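Local atomic coordinates of cell wall surface anchor family protein (Streptococcus pneumoniae, PDB entry 4OQ1), a protein that is an ancillary pilin of the pneumococcal pilus, containing CnaB-type domains and probably anchoring the pilus to the cell wall. Residues Glu164-Ser178 with Leu213-Leu226. The protein carries 3 engineered substitutions. Sequence-based numbering, arbitrary orientation.
Sequences EGVGFKLVSVARDVS and LPLGNYRFKEVEPL
Antiparallel strands 167-174 and 216-224 pair within one sheet of the middle, prealbumin-like (CnaB-type) domain, their register shifted by a classic beta bulge in which Val223 and Glu224 both face Gly167. Paired backbone bonds join Gly167 to Glu224, Lys169 to Lys221 and Val171 to Arg219, and at the far end Val173 N donates to Asn217 O (3.0 Å). On the face turned to strand 150-157, Leu170 CD1 sits over the centre of the Phe220 ring, 3.9 Å from its centroid, while Leu170 CD2 meets Leu213 CD2 tip to tip. Leu213 CD1 in turn covers a face of the Tyr218 ring, whose OH donates to Pro214 O (2.7 Å). Glu222 CG lies over a face of the Phe168 ring, and the chain runs on extended to a carboxylate turned 39° from the ring plane. On the other face Arg219 leaves the backbone with CG anti to N (chi1 -178°) and bends at chi3, which brings the edge of its guanidinium up to the type I' turn from Ala174 to Val177. NH1 and NH2 both reach Asp176 O from one face of its carbonyl plane, and NH2 also forms a salt bridge to Asp176 OD1 (3.1 Å). Val173 CG2 covers a guanidinium face, 3.8 Å from Arg219 CZ, and NE makes a salt bridge to Asp237. Arg219 thus links the turn beyond strand 167-174 to strand 235-240, its charge probably balanced by both aspartates, although Asp176 is exposed and poorly ordered, so its share is probably the weaker.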
ATOM      1  N   GLU A 164      -3.789  -5.866 -13.261  1.00 18.47           N
ATOM      2  CA  GLU A 164      -4.512  -5.513 -12.130  1.00 18.02           C
ATOM      3  C   GLU A 164      -4.477  -6.538 -11.007  1.00 18.56           C
ATOM      4  O   GLU A 164      -4.457  -7.752 -11.215  1.00 19.58           O
ATOM      5  CB  GLU A 164      -6.019  -5.308 -12.621  1.00 21.87           C
ATOM      6  CG  GLU A 164      -6.920  -4.912 -11.539  1.00 23.18           C
ATOM      7  CD  GLU A 164      -8.353  -4.713 -12.054  1.00 30.70           C
ATOM      8  OE1 GLU A 164      -8.667  -5.039 -13.205  1.00 34.07           O
ATOM      9  OE2 GLU A 164      -9.183  -4.220 -11.280  1.00 36.94           O
ATOM     10  N   GLY A 165      -4.340  -6.035  -9.782  1.00 18.12           N
ATOM     11  CA  GLY A 165      -4.423  -6.825  -8.592  1.00 17.92           C
ATOM     12  C   GLY A 165      -3.116  -7.409  -8.099  1.00 19.46           C
ATOM     13  O   GLY A 165      -3.086  -8.286  -7.215  1.00 19.75           O
ATOM     14  N   VAL A 166      -2.027  -6.957  -8.652  1.00 18.36           N
ATOM     15  CA  VAL A 166      -0.712  -7.410  -8.113  1.00 15.71           C
ATOM     16  C   VAL A 166      -0.400  -6.610  -6.811  1.00 16.02           C
ATOM     17  O   VAL A 166      -0.489  -5.346  -6.750  1.00 16.32           O
ATOM     18  CB  VAL A 166       0.347  -7.148  -9.171  1.00 17.42           C
ATOM     19  CG1 VAL A 166       1.711  -7.556  -8.672  1.00 17.47           C
ATOM     20  CG2 VAL A 166       0.101  -7.917 -10.436  1.00 16.77           C
ATOM     21  N   GLY A 167      -0.010  -7.305  -5.754  1.00 17.56           N
ATOM     22  CA  GLY A 167       0.266  -6.684  -4.438  1.00 17.61           C
ATOM     23  C   GLY A 167       1.737  -6.362  -4.192  1.00 16.44           C
ATOM     24  O   GLY A 167       2.582  -7.231  -4.552  1.00 18.35           O
ATOM     25  N   PHE A 168       1.991  -5.125  -3.701  1.00 16.20           N
ATOM     26  CA  PHE A 168       3.372  -4.656  -3.352  1.00 17.40           C
ATOM     27  C   PHE A 168       3.371  -4.154  -1.910  1.00 16.31           C
ATOM     28  O   PHE A 168       2.354  -3.722  -1.373  1.00 21.17           O
ATOM     29  CB  PHE A 168       3.797  -3.538  -4.276  1.00 15.68           C
ATOM     30  CG  PHE A 168       4.132  -3.986  -5.663  1.00 12.53           C
ATOM     31  CD1 PHE A 168       3.214  -4.102  -6.593  1.00 14.38           C
ATOM     32  CD2 PHE A 168       5.438  -4.218  -6.036  1.00 13.71           C
ATOM     33  CE1 PHE A 168       3.551  -4.467  -7.907  1.00 12.33           C
ATOM     34  CE2 PHE A 168       5.795  -4.639  -7.315  1.00 14.99           C
ATOM     35  CZ  PHE A 168       4.843  -4.732  -8.267  1.00 14.66           C
ATOM     36  N   LYS A 169       4.504  -4.301  -1.222  1.00 20.61           N
ATOM     37  CA  LYS A 169       4.703  -3.499  -0.024  1.00 17.81           C
ATOM     38  C   LYS A 169       5.769  -2.488  -0.315  1.00 17.16           C
ATOM     39  O   LYS A 169       6.674  -2.656  -1.170  1.00 17.40           O
ATOM     40  CB  LYS A 169       5.104  -4.373   1.191  1.00 22.03           C
ATOM     41  CG  LYS A 169       3.981  -5.225   1.720  1.00 27.65           C
ATOM     42  CD  LYS A 169       4.440  -6.020   2.943  1.00 30.89           C
ATOM     43  CE  LYS A 169       3.526  -7.143   3.402  1.00 39.33           C
ATOM     44  NZ  LYS A 169       2.122  -6.737   3.718  1.00 42.96           N
ATOM     45  N   LEU A 170       5.617  -1.335   0.323  1.00 20.09           N
ATOM     46  CA  LEU A 170       6.521  -0.220   0.211  1.00 16.76           C
ATOM     47  C   LEU A 170       7.378  -0.089   1.480  1.00 17.72           C
ATOM     48  O   LEU A 170       6.874   0.028   2.548  1.00 17.78           O
ATOM     49  CB  LEU A 170       5.690   0.988   0.062  1.00 20.32           C
ATOM     50  CG  LEU A 170       6.387   2.328  -0.030  1.00 18.73           C
ATOM     51  CD1 LEU A 170       7.239   2.337  -1.290  1.00 18.82           C
ATOM     52  CD2 LEU A 170       5.312   3.440  -0.091  1.00 20.93           C
ATOM     53  N   VAL A 171       8.683  -0.083   1.310  1.00 18.73           N
ATOM     54  CA  VAL A 171       9.629   0.067   2.347  1.00 19.66           C
ATOM     55  C   VAL A 171      10.643   1.193   1.977  1.00 21.88           C
ATOM     56  O   VAL A 171      10.863   1.498   0.809  1.00 21.46           O
ATOM     57  CB  VAL A 171      10.449  -1.214   2.593  1.00 18.88           C
ATOM     58  CG1 VAL A 171       9.513  -2.365   2.883  1.00 19.73           C
ATOM     59  CG2 VAL A 171      11.413  -1.511   1.435  1.00 20.18           C
ATOM     60  N   SER A 172      11.129   1.899   2.981  1.00 20.67           N
ATOM     61  CA  SER A 172      12.148   2.928   2.785  1.00 20.99           C
ATOM     62  C   SER A 172      13.452   2.165   2.903  1.00 22.38           C
ATOM     63  O   SER A 172      13.503   1.090   3.474  1.00 21.97           O
ATOM     64  CB  SER A 172      12.080   4.018   3.867  1.00 24.92           C
ATOM     65  OG  SER A 172      12.190   3.438   5.158  1.00 24.88           O
ATOM     66  N   VAL A 173      14.480   2.782   2.389  1.00 24.19           N
ATOM     67  CA  VAL A 173      15.786   2.222   2.271  1.00 26.74           C
ATOM     68  C   VAL A 173      16.834   3.160   2.895  1.00 29.31           C
ATOM     69  O   VAL A 173      16.892   4.342   2.562  1.00 29.83           O
ATOM     70  CB  VAL A 173      16.150   2.086   0.801  1.00 25.43           C
ATOM     71  CG1 VAL A 173      17.640   1.712   0.654  1.00 29.81           C
ATOM     72  CG2 VAL A 173      15.279   1.076   0.141  1.00 26.22           C
ATOM     73  N   ALA A 174      17.686   2.614   3.760  1.00 31.82           N
ATOM     74  CA  ALA A 174      18.772   3.387   4.303  1.00 32.38           C
ATOM     75  C   ALA A 174      20.064   2.628   4.066  1.00 34.18           C
ATOM     76  O   ALA A 174      20.193   1.513   4.527  1.00 34.52           O
ATOM     77  CB  ALA A 174      18.551   3.651   5.799  1.00 29.56           C
ATOM     78  N   ARG A 175      21.004   3.219   3.348  1.00 37.80           N
ATOM     79  CA  ARG A 175      22.272   2.522   3.051  1.00 46.45           C
ATOM     80  C   ARG A 175      21.998   1.106   2.531  1.00 43.78           C
ATOM     81  O   ARG A 175      22.467   0.152   3.150  1.00 39.54           O
ATOM     82  CB  ARG A 175      23.136   2.416   4.328  1.00 52.04           C
ATOM     83  CG  ARG A 175      23.213   3.674   5.197  1.00 55.17           C
ATOM     84  CD  ARG A 175      23.522   4.956   4.417  1.00 58.81           C
ATOM     85  NE  ARG A 175      24.282   5.906   5.249  1.00 65.43           N
ATOM     86  CZ  ARG A 175      24.306   7.235   5.107  1.00 69.46           C
ATOM     87  NH1 ARG A 175      23.601   7.855   4.160  1.00 68.95           N
ATOM     88  NH2 ARG A 175      25.036   7.965   5.950  1.00 72.02           N
ATOM     89  N   ASP A 176      21.129   0.992   1.512  1.00 47.04           N
ATOM     90  CA  ASP A 176      20.747  -0.273   0.837  1.00 53.35           C
ATOM     91  C   ASP A 176      19.771  -1.253   1.537  1.00 49.43           C
ATOM     92  O   ASP A 176      19.276  -2.212   0.919  1.00 45.95           O
ATOM     93  CB  ASP A 176      22.008  -1.055   0.417  1.00 65.19           C
ATOM     94  CG  ASP A 176      21.768  -1.992  -0.780  1.00 75.65           C
ATOM     95  OD1 ASP A 176      20.608  -2.212  -1.210  1.00 82.07           O
ATOM     96  OD2 ASP A 176      22.771  -2.529  -1.302  1.00 92.81           O
ATOM     97  N   VAL A 177      19.496  -1.045   2.823  1.00 40.22           N
ATOM     98  CA  VAL A 177      18.737  -2.016   3.594  1.00 34.81           C
ATOM     99  C   VAL A 177      17.310  -1.500   3.625  1.00 26.48           C
ATOM    100  O   VAL A 177      17.130  -0.306   3.751  1.00 29.86           O
ATOM    101  CB  VAL A 177      19.293  -2.021   5.007  1.00 30.83           C
ATOM    102  CG1 VAL A 177      18.315  -2.639   6.000  1.00 32.79           C
ATOM    103  CG2 VAL A 177      20.700  -2.602   5.037  1.00 34.18           C
ATOM    104  N   SER A 178      16.349  -2.377   3.556  1.00 28.25           N
ATOM    105  CA  SER A 178      14.929  -2.051   3.800  1.00 27.39           C
ATOM    106  C   SER A 178      14.734  -1.601   5.259  1.00 28.84           C
ATOM    107  O   SER A 178      14.706  -2.405   6.244  1.00 28.17           O
ATOM    108  CB  SER A 178      14.035  -3.245   3.444  1.00 31.70           C
ATOM    109  OG  SER A 178      14.111  -3.481   2.022  1.00 36.55           O
ATOM    110  N   LEU A 213       5.199  10.983   0.157  1.00 23.35           N
ATOM    111  CA  LEU A 213       6.339  10.376   0.714  1.00 21.04           C
ATOM    112  C   LEU A 213       7.449  11.423   1.000  1.00 23.60           C
ATOM    113  O   LEU A 213       7.692  12.256   0.163  1.00 22.31           O
ATOM    114  CB  LEU A 213       6.925   9.349  -0.278  1.00 21.03           C
ATOM    115  CG  LEU A 213       6.071   8.066  -0.457  1.00 19.40           C
ATOM    116  CD1 LEU A 213       6.678   7.250  -1.579  1.00 17.10           C
ATOM    117  CD2 LEU A 213       5.869   7.227   0.821  1.00 18.65           C
ATOM    118  N   PRO A 214       8.136  11.348   2.156  1.00 23.13           N
ATOM    119  CA  PRO A 214       9.298  12.192   2.322  1.00 24.66           C
ATOM    120  C   PRO A 214      10.302  11.942   1.217  1.00 26.17           C
ATOM    121  O   PRO A 214      10.298  10.865   0.601  1.00 22.86           O
ATOM    122  CB  PRO A 214       9.897  11.742   3.662  1.00 23.88           C
ATOM    123  CG  PRO A 214       8.844  10.989   4.363  1.00 25.01           C
ATOM    124  CD  PRO A 214       7.769  10.658   3.405  1.00 21.60           C
ATOM    125  N   LEU A 215      11.109  12.956   0.892  1.00 22.20           N
ATOM    126  CA  LEU A 215      12.279  12.757   0.071  1.00 24.31           C
ATOM    127  C   LEU A 215      13.140  11.591   0.588  1.00 22.39           C
ATOM    128  O   LEU A 215      13.320  11.421   1.773  1.00 22.62           O
ATOM    129  CB  LEU A 215      13.087  14.036  -0.011  1.00 27.69           C
ATOM    130  CG  LEU A 215      12.349  15.277  -0.562  1.00 28.70           C
ATOM    131  CD1 LEU A 215      13.276  16.470  -0.470  1.00 30.99           C
ATOM    132  CD2 LEU A 215      11.874  15.068  -1.969  1.00 29.97           C
ATOM    133  N   GLY A 216      13.645  10.760  -0.335  1.00 23.31           N
ATOM    134  CA  GLY A 216      14.472   9.684   0.051  1.00 23.29           C
ATOM    135  C   GLY A 216      14.408   8.495  -0.922  1.00 23.08           C
ATOM    136  O   GLY A 216      13.876   8.613  -2.051  1.00 23.10           O
ATOM    137  N   ASN A 217      14.926   7.370  -0.423  1.00 18.88           N
ATOM    138  CA  ASN A 217      15.081   6.135  -1.203  1.00 21.29           C
ATOM    139  C   ASN A 217      14.053   5.126  -0.725  1.00 19.95           C
ATOM    140  O   ASN A 217      13.834   4.965   0.487  1.00 20.15           O
ATOM    141  CB  ASN A 217      16.456   5.550  -1.020  1.00 22.09           C
ATOM    142  CG  ASN A 217      17.521   6.429  -1.631  1.00 26.74           C
ATOM    143  OD1 ASN A 217      17.467   6.710  -2.804  1.00 26.75           O
ATOM    144  ND2 ASN A 217      18.457   6.916  -0.808  1.00 27.77           N
ATOM    145  N   TYR A 218      13.369   4.540  -1.726  1.00 19.89           N
ATOM    146  CA  TYR A 218      12.263   3.603  -1.443  1.00 18.35           C
ATOM    147  C   TYR A 218      12.429   2.344  -2.320  1.00 17.62           C
ATOM    148  O   TYR A 218      13.131   2.361  -3.302  1.00 17.07           O
ATOM    149  CB  TYR A 218      10.855   4.256  -1.700  1.00 18.67           C
ATOM    150  CG  TYR A 218      10.580   5.372  -0.740  1.00 18.40           C
ATOM    151  CD1 TYR A 218      10.954   6.673  -1.074  1.00 20.07           C
ATOM    152  CD2 TYR A 218      10.048   5.131   0.515  1.00 19.61           C
ATOM    153  CE1 TYR A 218      10.762   7.700  -0.201  1.00 20.37           C
ATOM    154  CE2 TYR A 218       9.882   6.153   1.450  1.00 21.65           C
ATOM    155  CZ  TYR A 218      10.221   7.462   1.070  1.00 20.96           C
ATOM    156  OH  TYR A 218       9.989   8.520   1.959  1.00 20.96           O
ATOM    157  N   ARG A 219      11.651   1.321  -1.962  1.00 18.73           N
ATOM    158  CA  ARG A 219      11.624   0.047  -2.681  1.00 18.69           C
ATOM    159  C   ARG A 219      10.185  -0.495  -2.630  1.00 18.64           C
ATOM    160  O   ARG A 219       9.574  -0.555  -1.544  1.00 17.89           O
ATOM    161  CB  ARG A 219      12.548  -0.810  -1.921  1.00 23.70           C
ATOM    162  CG  ARG A 219      12.819  -2.184  -2.387  1.00 28.48           C
ATOM    163  CD  ARG A 219      14.067  -2.581  -1.568  1.00 28.83           C
ATOM    164  NE  ARG A 219      15.356  -2.043  -2.001  1.00 26.07           N
ATOM    165  CZ  ARG A 219      16.488  -2.200  -1.298  1.00 28.62           C
ATOM    166  NH1 ARG A 219      16.467  -2.752  -0.117  1.00 31.38           N
ATOM    167  NH2 ARG A 219      17.636  -1.721  -1.704  1.00 33.19           N
ATOM    168  N   PHE A 220       9.667  -0.847  -3.819  1.00 18.09           N
ATOM    169  CA  PHE A 220       8.417  -1.549  -3.933  1.00 19.50           C
ATOM    170  C   PHE A 220       8.717  -3.077  -4.061  1.00 20.70           C
ATOM    171  O   PHE A 220       9.428  -3.477  -4.976  1.00 19.75           O
ATOM    172  CB  PHE A 220       7.628  -1.061  -5.142  1.00 19.49           C
ATOM    173  CG  PHE A 220       6.959   0.219  -4.971  1.00 18.97           C
ATOM    174  CD1 PHE A 220       5.613   0.271  -4.661  1.00 19.83           C
ATOM    175  CD2 PHE A 220       7.606   1.416  -5.299  1.00 22.12           C
ATOM    176  CE1 PHE A 220       4.960   1.494  -4.552  1.00 22.86           C
ATOM    177  CE2 PHE A 220       6.932   2.634  -5.215  1.00 21.36           C
ATOM    178  CZ  PHE A 220       5.623   2.664  -4.828  1.00 20.48           C
ATOM    179  N   LYS A 221       8.241  -3.885  -3.100  1.00 16.21           N
ATOM    180  CA  LYS A 221       8.460  -5.303  -3.098  1.00 19.48           C
ATOM    181  C   LYS A 221       7.273  -6.067  -3.504  1.00 16.05           C
ATOM    182  O   LYS A 221       6.200  -5.873  -2.956  1.00 16.73           O
ATOM    183  CB  LYS A 221       8.885  -5.792  -1.701  1.00 21.62           C
ATOM    184  CG  LYS A 221       9.896  -4.938  -1.012  1.00 28.86           C
ATOM    185  CD  LYS A 221      10.195  -5.508   0.370  1.00 30.84           C
ATOM    186  CE  LYS A 221      10.888  -6.850   0.369  1.00 29.54           C
ATOM    187  NZ  LYS A 221      12.273  -6.632  -0.122  1.00 28.48           N
ATOM    188  N   GLU A 222       7.431  -6.937  -4.503  1.00 19.51           N
ATOM    189  CA  GLU A 222       6.259  -7.645  -5.084  1.00 17.93           C
ATOM    190  C   GLU A 222       5.859  -8.885  -4.266  1.00 18.34           C
ATOM    191  O   GLU A 222       6.109 -10.024  -4.670  1.00 21.25           O
ATOM    192  CB  GLU A 222       6.519  -8.031  -6.533  1.00 17.37           C
ATOM    193  CG  GLU A 222       5.304  -8.562  -7.215  1.00 21.45           C
ATOM    194  CD  GLU A 222       5.451  -8.658  -8.744  1.00 19.72           C
ATOM    195  OE1 GLU A 222       6.433  -8.175  -9.293  1.00 17.65           O
ATOM    196  OE2 GLU A 222       4.574  -9.312  -9.347  1.00 21.38           O
ATOM    197  N   VAL A 223       5.208  -8.654  -3.146  1.00 18.64           N
ATOM    198  CA  VAL A 223       4.875  -9.686  -2.197  1.00 22.28           C
ATOM    199  C   VAL A 223       3.737 -10.560  -2.633  1.00 22.23           C
ATOM    200  O   VAL A 223       3.681 -11.694  -2.193  1.00 20.24           O
ATOM    201  CB  VAL A 223       4.561  -9.099  -0.775  1.00 21.45           C
ATOM    202  CG1 VAL A 223       5.843  -8.544  -0.205  1.00 24.27           C
ATOM    203  CG2 VAL A 223       3.388  -8.098  -0.824  1.00 23.35           C
ATOM    204  N   GLU A 224       2.848 -10.052  -3.508  1.00 20.59           N
ATOM    205  CA  GLU A 224       1.716 -10.804  -3.989  1.00 24.38           C
ATOM    206  C   GLU A 224       1.517 -10.760  -5.537  1.00 21.97           C
ATOM    207  O   GLU A 224       0.608 -10.119  -6.019  1.00 22.45           O
ATOM    208  CB  GLU A 224       0.480 -10.326  -3.301  1.00 28.57           C
ATOM    209  CG  GLU A 224      -0.552 -11.379  -3.047  1.00 32.94           C
ATOM    210  CD  GLU A 224      -1.723 -10.768  -2.275  1.00 37.64           C
ATOM    211  OE1 GLU A 224      -1.445  -9.992  -1.344  1.00 35.60           O
ATOM    212  OE2 GLU A 224      -2.912 -11.058  -2.598  1.00 39.15           O
ATOM    213  N   PRO A 225       2.337 -11.543  -6.284  1.00 23.07           N
ATOM    214  CA  PRO A 225       2.177 -11.710  -7.743  1.00 22.72           C
ATOM    215  C   PRO A 225       0.845 -12.340  -8.077  1.00 21.52           C
ATOM    216  O   PRO A 225       0.234 -12.998  -7.263  1.00 20.57           O
ATOM    217  CB  PRO A 225       3.328 -12.609  -8.152  1.00 24.67           C
ATOM    218  CG  PRO A 225       3.879 -13.173  -6.941  1.00 27.41           C
ATOM    219  CD  PRO A 225       3.468 -12.327  -5.773  1.00 24.14           C
ATOM    220  N   LEU A 226       0.363 -12.018  -9.258  1.00 20.52           N
ATOM    221  CA  LEU A 226      -0.851 -12.533  -9.779  1.00 24.32           C
ATOM    222  C   LEU A 226      -0.469 -13.881 -10.339  1.00 22.80           C
ATOM    223  O   LEU A 226       0.613 -14.022 -11.016  1.00 23.64           O
ATOM    224  CB  LEU A 226      -1.272 -11.596 -10.920  1.00 20.16           C
ATOM    225  CG  LEU A 226      -2.621 -11.799 -11.510  1.00 24.11           C
ATOM    226  CD1 LEU A 226      -3.661 -11.654 -10.432  1.00 28.11           C
ATOM    227  CD2 LEU A 226      -2.849 -10.759 -12.562  1.00 23.99           C
TER
HETATM  228  O   HOH W   1      -1.990 -10.889  -6.943  1.00 29.85           O
HETATM  229  O   HOH W   2      16.017   7.156   2.248  1.00 31.03           O
HETATM  230  O   HOH W   3      14.506  -5.515   0.768  1.00 38.87           O